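Local coordinates for C-type diheme-containing protein (PDB 6H5L) that probably carries electrons through covalently bound c-type hemes, as part of a reductase complex from the anammox bacterium Kuenenia stuttgartiensis, at residues K140-E145 with T194-F199; L185-G190 with W209-Y214. One frame throughout, in Å; residues are numbered along the deposited sequence.

Contact 1 (K140-E145 with T194-F199); sequences KCHGVE and TPMPSF. With HEC (heme c), chain K.
H142 and M196 face each other across a heme iron, and it is the metal that joins their segments. NE2 of H142 binds the iron at 2.0 Å from one side of the porphyrin and SD of M196 binds it at 2.3 Å from the other, the two ligands lying nearly opposite one another. Beyond the iron, M196 SD lies near the plane of the H142 ring at its NE2 edge, 5.4 Å from the centroid and 83° off the normal. M196 reaches the metal with CG anti to the backbone N (chi1 177°) and a bend at the next bond, which lays CB and CG over the porphyrin before the sulfur turns to the iron. Its CE also meets the edge of the F199 ring. That phenyl in turn presents a face to the heme vinyl-derived carbon CBB, 3.4 Å from F199 CZ. On the histidine side, C141 SG is bonded to heme CAC at 1.8 Å, the second thioether of a CXXCH motif begun by C138. The ring of F169 meets H142 at a steep angle. This is the classic His/Met heme of the cytochrome c fold: a nitrogen donor fixed next to a covalent tether, and a softer thioether supplied by a distant loop, a pairing that generally favours the reduced iron and is consistent with electron transfer.

Contact 2 (L185-G190 with W209-Y214); sequences LRFTTG and WYLTHY. With HEC (heme c), chain K.
The packing of F187 against L211 is a CH-pi contact: methyl CD2 of L211 lies over one face of the phenyl ring, 4.1 Å from the centroid and 28° off the normal. With CG anti to the backbone N (chi1 -180°), the L211 isobutyl group lies where CG is 3.8 Å from both F187 CE2 and heme CMB. T212 adds a van der Waals touch, its OG1 standing 3.6 Å from F187 CD2. Apolar contacts with the heme come next. F187 CE1 approaches the meso carbon CHB at 3.4 Å, and L211 CD2 packs 3.6 Å from the methyl CMB. With an alanine at F187 the ring is gone, which is likely to leave L211 CD2 without its aromatic face and to open a gap beside CHB and CMB. Hydrogen bonds form the third group: L185 O accepts from T189 N at 2.8 Å and, from above the carbonyl plane, from T189 OG1. T212 OG1 bonds R208 O in its own helix, while T188 OG1 and R208 NE link the two helices. What meets F187 is thus mainly carbon; with F187, L211 and T212 all buried, this apolar side at the CHB/CMB rim probably keeps water from the porphyrin edge.

The segments of the two contacts alternate along the chain, and their centres lie about 12 Å apart round the same heme. Contact 1 supplies the axial ligands and one thioether; contact 2 walls the porphyrin at its side. Loop 194-199 is tied to the end of helix 180-189 by a probable hydrogen bond from F199 N to F187 O, 2.9 Å long, and by a weaker one between S198 OG and T188 O. F187 also touches the terminal methyl CE of M196, so contact 2 packs against the methionine beside its sulfur. K50, K175 and G176 hydrogen-bond to the heme. The side chain of M196 is about 11 Å from another bound heme c, consistent with a role in passing electrons from heme to heme.

Contact 1 (K140-E145 with T194-F199)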
ATOM      1  N   LYS B 140      29.975  19.339  14.725  1.00 39.11           N
ATOM      2  CA  LYS B 140      30.353  20.612  14.121  1.00 47.12           C
ATOM      3  C   LYS B 140      30.827  20.421  12.684  1.00 45.26           C
ATOM      4  O   LYS B 140      30.284  21.018  11.748  1.00 42.78           O
ATOM      5  CB  LYS B 140      31.434  21.288  14.969  1.00 46.41           C
ATOM      6  CG  LYS B 140      30.918  21.915  16.257  1.00 40.96           C
ATOM      7  CD  LYS B 140      30.080  23.153  15.969  1.00 40.32           C
ATOM      8  CE  LYS B 140      29.529  23.762  17.246  1.00 47.75           C
ATOM      9  NZ  LYS B 140      30.621  24.178  18.168  1.00 55.91           N
ATOM     10  N   CYS B 141      31.840  19.575  12.493  1.00 45.39           N
ATOM     11  CA  CYS B 141      32.347  19.274  11.159  1.00 39.72           C
ATOM     12  C   CYS B 141      31.605  18.120  10.494  1.00 41.00           C
ATOM     13  O   CYS B 141      31.317  18.180   9.295  1.00 41.08           O
ATOM     14  CB  CYS B 141      33.843  18.949  11.223  1.00 34.46           C
ATOM     15  SG  CYS B 141      34.913  20.285  11.826  1.00 38.92           S
ATOM     16  N   HIS B 142      31.274  17.072  11.251  1.00 39.35           N
ATOM     17  CA  HIS B 142      30.769  15.834  10.668  1.00 39.36           C
ATOM     18  C   HIS B 142      29.251  15.727  10.648  1.00 38.67           C
ATOM     19  O   HIS B 142      28.717  14.902   9.899  1.00 34.89           O
ATOM     20  CB  HIS B 142      31.341  14.626  11.418  1.00 31.21           C
ATOM     21  CG  HIS B 142      32.808  14.422  11.204  1.00 33.10           C
ATOM     22  ND1 HIS B 142      33.318  13.846  10.061  1.00 33.55           N
ATOM     23  CD2 HIS B 142      33.873  14.717  11.986  1.00 29.00           C
ATOM     24  CE1 HIS B 142      34.636  13.796  10.145  1.00 29.06           C
ATOM     25  NE2 HIS B 142      34.998  14.318  11.304  1.00 27.71           N
ATOM     26  N   GLY B 143      28.543  16.524  11.442  1.00 41.90           N
ATOM     27  CA  GLY B 143      27.099  16.445  11.496  1.00 38.97           C
ATOM     28  C   GLY B 143      26.603  15.468  12.545  1.00 47.75           C
ATOM     29  O   GLY B 143      27.349  14.660  13.099  1.00 47.33           O
ATOM     30  N   VAL B 144      25.296  15.549  12.815  1.00 48.15           N
ATOM     31  CA  VAL B 144      24.696  14.750  13.882  1.00 49.34           C
ATOM     32  C   VAL B 144      24.785  13.262  13.563  1.00 47.87           C
ATOM     33  O   VAL B 144      24.994  12.433  14.458  1.00 51.54           O
ATOM     34  CB  VAL B 144      23.240  15.195  14.132  1.00 58.49           C
ATOM     35  CG1 VAL B 144      23.211  16.593  14.733  1.00 38.43           C
ATOM     36  CG2 VAL B 144      22.431  15.151  12.842  1.00 62.86           C
ATOM     37  N   GLU B 145      24.639  12.897  12.291  1.00 39.70           N
ATOM     38  CA  GLU B 145      24.684  11.507  11.862  1.00 45.74           C
ATOM     39  C   GLU B 145      26.022  11.117  11.247  1.00 45.46           C
ATOM     40  O   GLU B 145      26.190   9.963  10.839  1.00 44.32           O
ATOM     41  CB  GLU B 145      23.562  11.231  10.856  1.00 56.20           C
ATOM     42  CG  GLU B 145      22.157  11.256  11.442  1.00 70.99           C
ATOM     43  CD  GLU B 145      21.766   9.937  12.083  1.00103.87           C
ATOM     44  OE1 GLU B 145      21.833   9.829  13.326  1.00 96.06           O
ATOM     45  OE2 GLU B 145      21.397   9.003  11.339  1.00117.54           O
ATOM     46  N   THR B 194      45.503  18.073   8.528  1.00 31.84           N
ATOM     47  CA  THR B 194      44.076  18.333   8.462  1.00 34.15           C
ATOM     48  C   THR B 194      43.593  18.896   9.789  1.00 32.07           C
ATOM     49  O   THR B 194      44.243  18.708  10.823  1.00 35.73           O
ATOM     50  CB  THR B 194      43.299  17.049   8.130  1.00 30.26           C
ATOM     51  OG1 THR B 194      43.286  16.187   9.276  1.00 32.27           O
ATOM     52  CG2 THR B 194      43.944  16.321   6.964  1.00 25.77           C
ATOM     53  N   PRO B 195      42.453  19.598   9.799  1.00 34.37           N
ATOM     54  CA  PRO B 195      41.896  20.082  11.071  1.00 26.31           C
ATOM     55  C   PRO B 195      41.372  18.981  11.978  1.00 35.04           C
ATOM     56  O   PRO B 195      40.864  19.289  13.063  1.00 36.81           O
ATOM     57  CB  PRO B 195      40.760  21.017  10.623  1.00 27.14           C
ATOM     58  CG  PRO B 195      40.388  20.537   9.267  1.00 27.98           C
ATOM     59  CD  PRO B 195      41.678  20.083   8.643  1.00 31.56           C
ATOM     60  N   MET B 196      41.467  17.714  11.572  1.00 35.30           N
ATOM     61  CA  MET B 196      41.101  16.578  12.407  1.00 30.26           C
ATOM     62  C   MET B 196      42.251  16.267  13.356  1.00 35.47           C
ATOM     63  O   MET B 196      43.262  15.686  12.938  1.00 36.56           O
ATOM     64  CB  MET B 196      40.768  15.359  11.543  1.00 31.27           C
ATOM     65  CG  MET B 196      40.448  14.100  12.328  1.00 31.14           C
ATOM     66  SD  MET B 196      38.860  14.167  13.175  1.00 27.79           S
ATOM     67  CE  MET B 196      38.966  12.688  14.178  1.00 26.62           C
ATOM     68  N   PRO B 197      42.141  16.633  14.635  1.00 33.87           N
ATOM     69  CA  PRO B 197      43.291  16.506  15.537  1.00 31.68           C
ATOM     70  C   PRO B 197      43.376  15.140  16.195  1.00 32.97           C
ATOM     71  O   PRO B 197      42.568  14.249  15.916  1.00 34.37           O
ATOM     72  CB  PRO B 197      43.026  17.607  16.568  1.00 23.21           C
ATOM     73  CG  PRO B 197      41.528  17.596  16.691  1.00 23.07           C
ATOM     74  CD  PRO B 197      40.971  17.200  15.329  1.00 26.85           C
ATOM     75  N   SER B 198      44.362  14.970  17.072  1.00 34.53           N
ATOM     76  CA  SER B 198      44.454  13.786  17.908  1.00 31.69           C
ATOM     77  C   SER B 198      43.682  14.007  19.200  1.00 35.90           C
ATOM     78  O   SER B 198      43.705  15.100  19.775  1.00 34.43           O
ATOM     79  CB  SER B 198      45.914  13.454  18.224  1.00 40.70           C
ATOM     80  OG  SER B 198      46.006  12.349  19.108  1.00 32.96           O
ATOM     81  N   PHE B 199      42.991  12.963  19.646  1.00 35.00           N
ATOM     82  CA  PHE B 199      42.285  12.984  20.919  1.00 35.20           C
ATOM     83  C   PHE B 199      42.940  12.063  21.940  1.00 40.67           C
ATOM     84  O   PHE B 199      42.285  11.630  22.891  1.00 45.61           O
ATOM     85  CB  PHE B 199      40.816  12.618  20.710  1.00 37.56           C
ATOM     86  CG  PHE B 199      40.099  13.549  19.775  1.00 40.04           C
ATOM     87  CD1 PHE B 199      39.528  14.718  20.247  1.00 41.58           C
ATOM     88  CD2 PHE B 199      40.018  13.268  18.420  1.00 34.15           C
ATOM     89  CE1 PHE B 199      38.880  15.584  19.390  1.00 34.81           C
ATOM     90  CE2 PHE B 199      39.370  14.130  17.558  1.00 34.41           C
ATOM     91  CZ  PHE B 199      38.804  15.292  18.043  1.00 37.43           C
TER
HETATM   92 FE   HEC K 301      36.790  14.367  12.191  1.00 27.58          FE
HETATM   93  CHA HEC K 301      38.288  12.722   9.576  1.00 26.54           C
HETATM   94  CHB HEC K 301      35.733  11.352  13.460  1.00 35.29           C
HETATM   95  CHC HEC K 301      35.599  15.953  14.994  1.00 37.41           C
HETATM   96  CHD HEC K 301      37.151  17.381  10.617  1.00 31.42           C
HETATM   97  NA  HEC K 301      37.026  12.388  11.651  1.00 29.06           N
HETATM   98  C1A HEC K 301      37.580  11.944  10.466  1.00 25.67           C
HETATM   99  C2A HEC K 301      37.289  10.528  10.336  1.00 27.25           C
HETATM  100  C3A HEC K 301      36.580  10.153  11.407  1.00 30.23           C
HETATM  101  C4A HEC K 301      36.402  11.314  12.257  1.00 32.28           C
HETATM  102  CMA HEC K 301      36.042   8.734  11.704  1.00 34.70           C
HETATM  103  CAA HEC K 301      37.718   9.626   9.155  1.00 20.58           C
HETATM  104  CBA HEC K 301      38.900   8.748   9.561  1.00 15.93           C
HETATM  105  CGA HEC K 301      39.330   7.908   8.386  1.00 23.21           C
HETATM  106  O1A HEC K 301      38.796   8.123   7.267  1.00 31.14           O
HETATM  107  O2A HEC K 301      40.208   7.026   8.563  1.00 27.35           O
HETATM  108  NB  HEC K 301      35.768  13.774  13.882  1.00 35.74           N
HETATM  109  C1B HEC K 301      35.591  12.461  14.270  1.00 33.88           C
HETATM  110  C2B HEC K 301      35.244  12.448  15.675  1.00 39.92           C
HETATM  111  C3B HEC K 301      35.202  13.719  16.105  1.00 34.82           C
HETATM  112  C4B HEC K 301      35.533  14.576  14.982  1.00 38.37           C
HETATM  113  CMB HEC K 301      34.950  11.163  16.483  1.00 35.80           C
HETATM  114  CAB HEC K 301      34.864  14.230  17.526  1.00 25.70           C
HETATM  115  CBB HEC K 301      35.854  13.717  18.594  1.00 30.26           C
HETATM  116  NC  HEC K 301      36.399  16.304  12.695  1.00 36.54           N
HETATM  117  C1C HEC K 301      35.984  16.751  13.936  1.00 39.48           C
HETATM  118  C2C HEC K 301      36.154  18.191  13.974  1.00 32.34           C
HETATM  119  C3C HEC K 301      36.453  18.593  12.730  1.00 32.40           C
HETATM  120  C4C HEC K 301      36.701  17.409  11.922  1.00 33.93           C
HETATM  121  CMC HEC K 301      35.637  19.091  15.123  1.00 34.19           C
HETATM  122  CAC HEC K 301      36.651  20.055  12.260  1.00 38.47           C
HETATM  123  CBC HEC K 301      37.892  20.679  12.933  1.00 43.04           C
HETATM  124  ND  HEC K 301      37.584  14.958  10.359  1.00 34.35           N
HETATM  125  C1D HEC K 301      37.662  16.286   9.944  1.00 28.02           C
HETATM  126  C2D HEC K 301      38.369  16.328   8.682  1.00 23.48           C
HETATM  127  C3D HEC K 301      38.726  14.870   8.356  1.00 27.83           C
HETATM  128  C4D HEC K 301      38.197  14.093   9.454  1.00 26.11           C
HETATM  129  CMD HEC K 301      38.697  17.580   7.842  1.00 26.96           C
HETATM  130  CAD HEC K 301      39.486  14.340   7.119  1.00 19.00           C
HETATM  131  CBD HEC K 301      38.520  14.189   5.948  1.00 28.63           C
HETATM  132  CGD HEC K 301      39.276  13.812   4.700  1.00 31.20           C
HETATM  133  O1D HEC K 301      40.485  13.475   4.802  1.00 15.12           O
HETATM  134  O2D HEC K 301      38.669  13.850   3.598  1.00 36.78           O

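Contact 2 (L185-G190 with W209-Y214)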
ATOM      1  N   LEU B 185      42.781   4.020  15.959  1.00 35.50           N
ATOM      2  CA  LEU B 185      44.096   4.594  15.688  1.00 29.83           C
ATOM      3  C   LEU B 185      43.988   6.055  15.272  1.00 34.79           C
ATOM      4  O   LEU B 185      44.786   6.892  15.712  1.00 34.06           O
ATOM      5  CB  LEU B 185      44.811   3.783  14.606  1.00 30.57           C
ATOM      6  CG  LEU B 185      45.675   2.612  15.078  1.00 36.77           C
ATOM      7  CD1 LEU B 185      46.152   1.791  13.892  1.00 42.11           C
ATOM      8  CD2 LEU B 185      46.859   3.119  15.889  1.00 34.73           C
ATOM      9  N   ARG B 186      43.007   6.380  14.424  1.00 33.49           N
ATOM     10  CA  ARG B 186      42.842   7.757  13.967  1.00 29.85           C
ATOM     11  C   ARG B 186      42.589   8.700  15.135  1.00 30.92           C
ATOM     12  O   ARG B 186      43.155   9.799  15.190  1.00 28.57           O
ATOM     13  CB  ARG B 186      41.699   7.842  12.956  1.00 22.12           C
ATOM     14  CG  ARG B 186      41.831   6.912  11.758  1.00 23.59           C
ATOM     15  CD  ARG B 186      42.954   7.325  10.818  1.00 24.84           C
ATOM     16  NE  ARG B 186      44.247   6.776  11.214  1.00 30.16           N
ATOM     17  CZ  ARG B 186      44.663   5.552  10.906  1.00 30.26           C
ATOM     18  NH1 ARG B 186      43.883   4.744  10.199  1.00 29.63           N
ATOM     19  NH2 ARG B 186      45.856   5.135  11.306  1.00 24.93           N
ATOM     20  N   PHE B 187      41.743   8.289  16.081  1.00 31.29           N
ATOM     21  CA  PHE B 187      41.453   9.129  17.237  1.00 33.43           C
ATOM     22  C   PHE B 187      42.630   9.206  18.198  1.00 34.95           C
ATOM     23  O   PHE B 187      42.725  10.169  18.968  1.00 36.80           O
ATOM     24  CB  PHE B 187      40.217   8.610  17.977  1.00 28.42           C
ATOM     25  CG  PHE B 187      38.983   8.511  17.118  1.00 33.54           C
ATOM     26  CD1 PHE B 187      38.860   9.259  15.958  1.00 31.80           C
ATOM     27  CD2 PHE B 187      37.943   7.672  17.479  1.00 30.01           C
ATOM     28  CE1 PHE B 187      37.727   9.164  15.172  1.00 26.71           C
ATOM     29  CE2 PHE B 187      36.807   7.575  16.700  1.00 30.79           C
ATOM     30  CZ  PHE B 187      36.700   8.321  15.544  1.00 30.61           C
ATOM     31  N   THR B 188      43.526   8.220  18.168  1.00 35.36           N
ATOM     32  CA  THR B 188      44.688   8.203  19.045  1.00 38.40           C
ATOM     33  C   THR B 188      45.902   8.888  18.432  1.00 31.35           C
ATOM     34  O   THR B 188      46.787   9.336  19.171  1.00 36.84           O
ATOM     35  CB  THR B 188      45.040   6.754  19.410  1.00 40.01           C
ATOM     36  OG1 THR B 188      43.846   6.055  19.783  1.00 30.83           O
ATOM     37  CG2 THR B 188      46.019   6.709  20.578  1.00 35.93           C
ATOM     38  N   THR B 189      45.955   9.006  17.106  1.00 32.46           N
ATOM     39  CA  THR B 189      47.102   9.595  16.429  1.00 32.52           C
ATOM     40  C   THR B 189      46.828  10.954  15.811  1.00 37.03           C
ATOM     41  O   THR B 189      47.749  11.765  15.707  1.00 34.27           O
ATOM     42  CB  THR B 189      47.610   8.659  15.327  1.00 26.82           C
ATOM     43  OG1 THR B 189      46.562   8.428  14.377  1.00 28.72           O
ATOM     44  CG2 THR B 189      48.053   7.334  15.918  1.00 35.68           C
ATOM     45  N   GLY B 190      45.598  11.224  15.398  1.00 31.36           N
ATOM     46  CA  GLY B 190      45.304  12.435  14.666  1.00 29.36           C
ATOM     47  C   GLY B 190      45.773  12.353  13.224  1.00 28.05           C
ATOM     48  O   GLY B 190      46.645  11.566  12.860  1.00 36.77           O
ATOM     49  N   TRP B 209      37.696   4.027  22.690  1.00 39.29           N
ATOM     50  CA  TRP B 209      36.976   2.839  22.244  1.00 33.45           C
ATOM     51  C   TRP B 209      35.470   3.057  22.325  1.00 38.54           C
ATOM     52  O   TRP B 209      34.726   2.601  21.449  1.00 37.32           O
ATOM     53  CB  TRP B 209      37.389   1.618  23.066  1.00 36.37           C
ATOM     54  CG  TRP B 209      38.748   1.084  22.719  1.00 33.78           C
ATOM     55  CD1 TRP B 209      39.864   1.111  23.503  1.00 31.76           C
ATOM     56  CD2 TRP B 209      39.136   0.449  21.492  1.00 30.35           C
ATOM     57  NE1 TRP B 209      40.920   0.531  22.844  1.00 35.38           N
ATOM     58  CE2 TRP B 209      40.501   0.117  21.608  1.00 26.04           C
ATOM     59  CE3 TRP B 209      38.462   0.129  20.309  1.00 28.00           C
ATOM     60  CZ2 TRP B 209      41.204  -0.518  20.587  1.00 25.29           C
ATOM     61  CZ3 TRP B 209      39.162  -0.502  19.296  1.00 26.25           C
ATOM     62  CH2 TRP B 209      40.519  -0.818  19.441  1.00 31.28           C
ATOM     63  N   TYR B 210      35.003   3.741  23.375  1.00 37.46           N
ATOM     64  CA  TYR B 210      33.604   4.163  23.423  1.00 39.09           C
ATOM     65  C   TYR B 210      33.258   4.998  22.199  1.00 37.86           C
ATOM     66  O   TYR B 210      32.245   4.759  21.530  1.00 34.32           O
ATOM     67  CB  TYR B 210      33.324   4.975  24.692  1.00 42.42           C
ATOM     68  CG  TYR B 210      33.664   4.316  26.013  1.00 44.72           C
ATOM     69  CD1 TYR B 210      33.799   2.937  26.124  1.00 45.97           C
ATOM     70  CD2 TYR B 210      33.838   5.085  27.158  1.00 42.39           C
ATOM     71  CE1 TYR B 210      34.108   2.347  27.339  1.00 48.74           C
ATOM     72  CE2 TYR B 210      34.146   4.505  28.371  1.00 46.11           C
ATOM     73  CZ  TYR B 210      34.279   3.137  28.457  1.00 54.29           C
ATOM     74  OH  TYR B 210      34.585   2.556  29.667  1.00 46.56           O
ATOM     75  N   LEU B 211      34.096   5.993  21.900  1.00 39.13           N
ATOM     76  CA  LEU B 211      33.864   6.855  20.746  1.00 33.22           C
ATOM     77  C   LEU B 211      33.915   6.062  19.448  1.00 32.50           C
ATOM     78  O   LEU B 211      33.098   6.279  18.546  1.00 34.83           O
ATOM     79  CB  LEU B 211      34.896   7.980  20.731  1.00 35.88           C
ATOM     80  CG  LEU B 211      34.838   9.010  19.606  1.00 36.40           C
ATOM     81  CD1 LEU B 211      33.546   9.808  19.674  1.00 33.41           C
ATOM     82  CD2 LEU B 211      36.046   9.929  19.688  1.00 32.48           C
ATOM     83  N   THR B 212      34.876   5.142  19.330  1.00 32.15           N
ATOM     84  CA  THR B 212      34.955   4.300  18.141  1.00 34.56           C
ATOM     85  C   THR B 212      33.678   3.491  17.954  1.00 38.89           C
ATOM     86  O   THR B 212      33.156   3.390  16.838  1.00 33.11           O
ATOM     87  CB  THR B 212      36.166   3.370  18.232  1.00 38.57           C
ATOM     88  OG1 THR B 212      37.371   4.143  18.181  1.00 39.76           O
ATOM     89  CG2 THR B 212      36.161   2.368  17.095  1.00 35.25           C
ATOM     90  N   HIS B 213      33.156   2.915  19.041  1.00 30.38           N
ATOM     91  CA  HIS B 213      31.950   2.097  18.940  1.00 35.87           C
ATOM     92  C   HIS B 213      30.765   2.911  18.437  1.00 34.24           C
ATOM     93  O   HIS B 213      29.952   2.413  17.650  1.00 29.07           O
ATOM     94  CB  HIS B 213      31.631   1.463  20.294  1.00 35.19           C
ATOM     95  CG  HIS B 213      32.647   0.458  20.742  1.00 33.63           C
ATOM     96  ND1 HIS B 213      32.725   0.008  22.043  1.00 38.10           N
ATOM     97  CD2 HIS B 213      33.625  -0.186  20.062  1.00 28.56           C
ATOM     98  CE1 HIS B 213      33.709  -0.869  22.145  1.00 35.03           C
ATOM     99  NE2 HIS B 213      34.271  -1.005  20.958  1.00 30.37           N
ATOM    100  N   TYR B 214      30.646   4.165  18.879  1.00 37.14           N
ATOM    101  CA  TYR B 214      29.543   4.997  18.408  1.00 34.56           C
ATOM    102  C   TYR B 214      29.739   5.413  16.956  1.00 37.25           C
ATOM    103  O   TYR B 214      28.767   5.520  16.199  1.00 36.99           O
ATOM    104  CB  TYR B 214      29.381   6.233  19.292  1.00 37.10           C
ATOM    105  CG  TYR B 214      28.325   7.179  18.771  1.00 49.15           C
ATOM    106  CD1 TYR B 214      26.975   6.870  18.879  1.00 40.59           C
ATOM    107  CD2 TYR B 214      28.677   8.374  18.155  1.00 35.63           C
ATOM    108  CE1 TYR B 214      26.004   7.728  18.396  1.00 35.49           C
ATOM    109  CE2 TYR B 214      27.714   9.238  17.670  1.00 39.97           C
ATOM    110  CZ  TYR B 214      26.380   8.911  17.794  1.00 41.98           C
ATOM    111  OH  TYR B 214      25.421   9.772  17.312  1.00 41.88           O
TER
HETATM  112 FE   HEC K 301      36.790  14.367  12.191  1.00 27.58          FE
HETATM  113  CHA HEC K 301      38.288  12.722   9.576  1.00 26.54           C
HETATM  114  CHB HEC K 301      35.733  11.352  13.460  1.00 35.29           C
HETATM  115  CHC HEC K 301      35.599  15.953  14.994  1.00 37.41           C
HETATM  116  CHD HEC K 301      37.151  17.381  10.617  1.00 31.42           C
HETATM  117  NA  HEC K 301      37.026  12.388  11.651  1.00 29.06           N
HETATM  118  C1A HEC K 301      37.580  11.944  10.466  1.00 25.67           C
HETATM  119  C2A HEC K 301      37.289  10.528  10.336  1.00 27.25           C
HETATM  120  C3A HEC K 301      36.580  10.153  11.407  1.00 30.23           C
HETATM  121  C4A HEC K 301      36.402  11.314  12.257  1.00 32.28           C
HETATM  122  CMA HEC K 301      36.042   8.734  11.704  1.00 34.70           C
HETATM  123  CAA HEC K 301      37.718   9.626   9.155  1.00 20.58           C
HETATM  124  CBA HEC K 301      38.900   8.748   9.561  1.00 15.93           C
HETATM  125  CGA HEC K 301      39.330   7.908   8.386  1.00 23.21           C
HETATM  126  O1A HEC K 301      38.796   8.123   7.267  1.00 31.14           O
HETATM  127  O2A HEC K 301      40.208   7.026   8.563  1.00 27.35           O
HETATM  128  NB  HEC K 301      35.768  13.774  13.882  1.00 35.74           N
HETATM  129  C1B HEC K 301      35.591  12.461  14.270  1.00 33.88           C
HETATM  130  C2B HEC K 301      35.244  12.448  15.675  1.00 39.92           C
HETATM  131  C3B HEC K 301      35.202  13.719  16.105  1.00 34.82           C
HETATM  132  C4B HEC K 301      35.533  14.576  14.982  1.00 38.37           C
HETATM  133  CMB HEC K 301      34.950  11.163  16.483  1.00 35.80           C
HETATM  134  CAB HEC K 301      34.864  14.230  17.526  1.00 25.70           C
HETATM  135  CBB HEC K 301      35.854  13.717  18.594  1.00 30.26           C
HETATM  136  NC  HEC K 301      36.399  16.304  12.695  1.00 36.54           N
HETATM  137  C1C HEC K 301      35.984  16.751  13.936  1.00 39.48           C
HETATM  138  C2C HEC K 301      36.154  18.191  13.974  1.00 32.34           C
HETATM  139  C3C HEC K 301      36.453  18.593  12.730  1.00 32.40           C
HETATM  140  C4C HEC K 301      36.701  17.409  11.922  1.00 33.93           C
HETATM  141  CMC HEC K 301      35.637  19.091  15.123  1.00 34.19           C
HETATM  142  CAC HEC K 301      36.651  20.055  12.260  1.00 38.47           C
HETATM  143  CBC HEC K 301      37.892  20.679  12.933  1.00 43.04           C
HETATM  144  ND  HEC K 301      37.584  14.958  10.359  1.00 34.35           N
HETATM  145  C1D HEC K 301      37.662  16.286   9.944  1.00 28.02           C
HETATM  146  C2D HEC K 301      38.369  16.328   8.682  1.00 23.48           C
HETATM  147  C3D HEC K 301      38.726  14.870   8.356  1.00 27.83           C
HETATM  148  C4D HEC K 301      38.197  14.093   9.454  1.00 26.11           C
HETATM  149  CMD HEC K 301      38.697  17.580   7.842  1.00 26.96           C
HETATM  150  CAD HEC K 301      39.486  14.340   7.119  1.00 19.00           C
HETATM  151  CBD HEC K 301      38.520  14.189   5.948  1.00 28.63           C
HETATM  152  CGD HEC K 301      39.276  13.812   4.700  1.00 31.20           C
HETATM  153  O1D HEC K 301      40.485  13.475   4.802  1.00 15.12           O
HETATM  154  O2D HEC K 301      38.669  13.850   3.598  1.00 36.78           O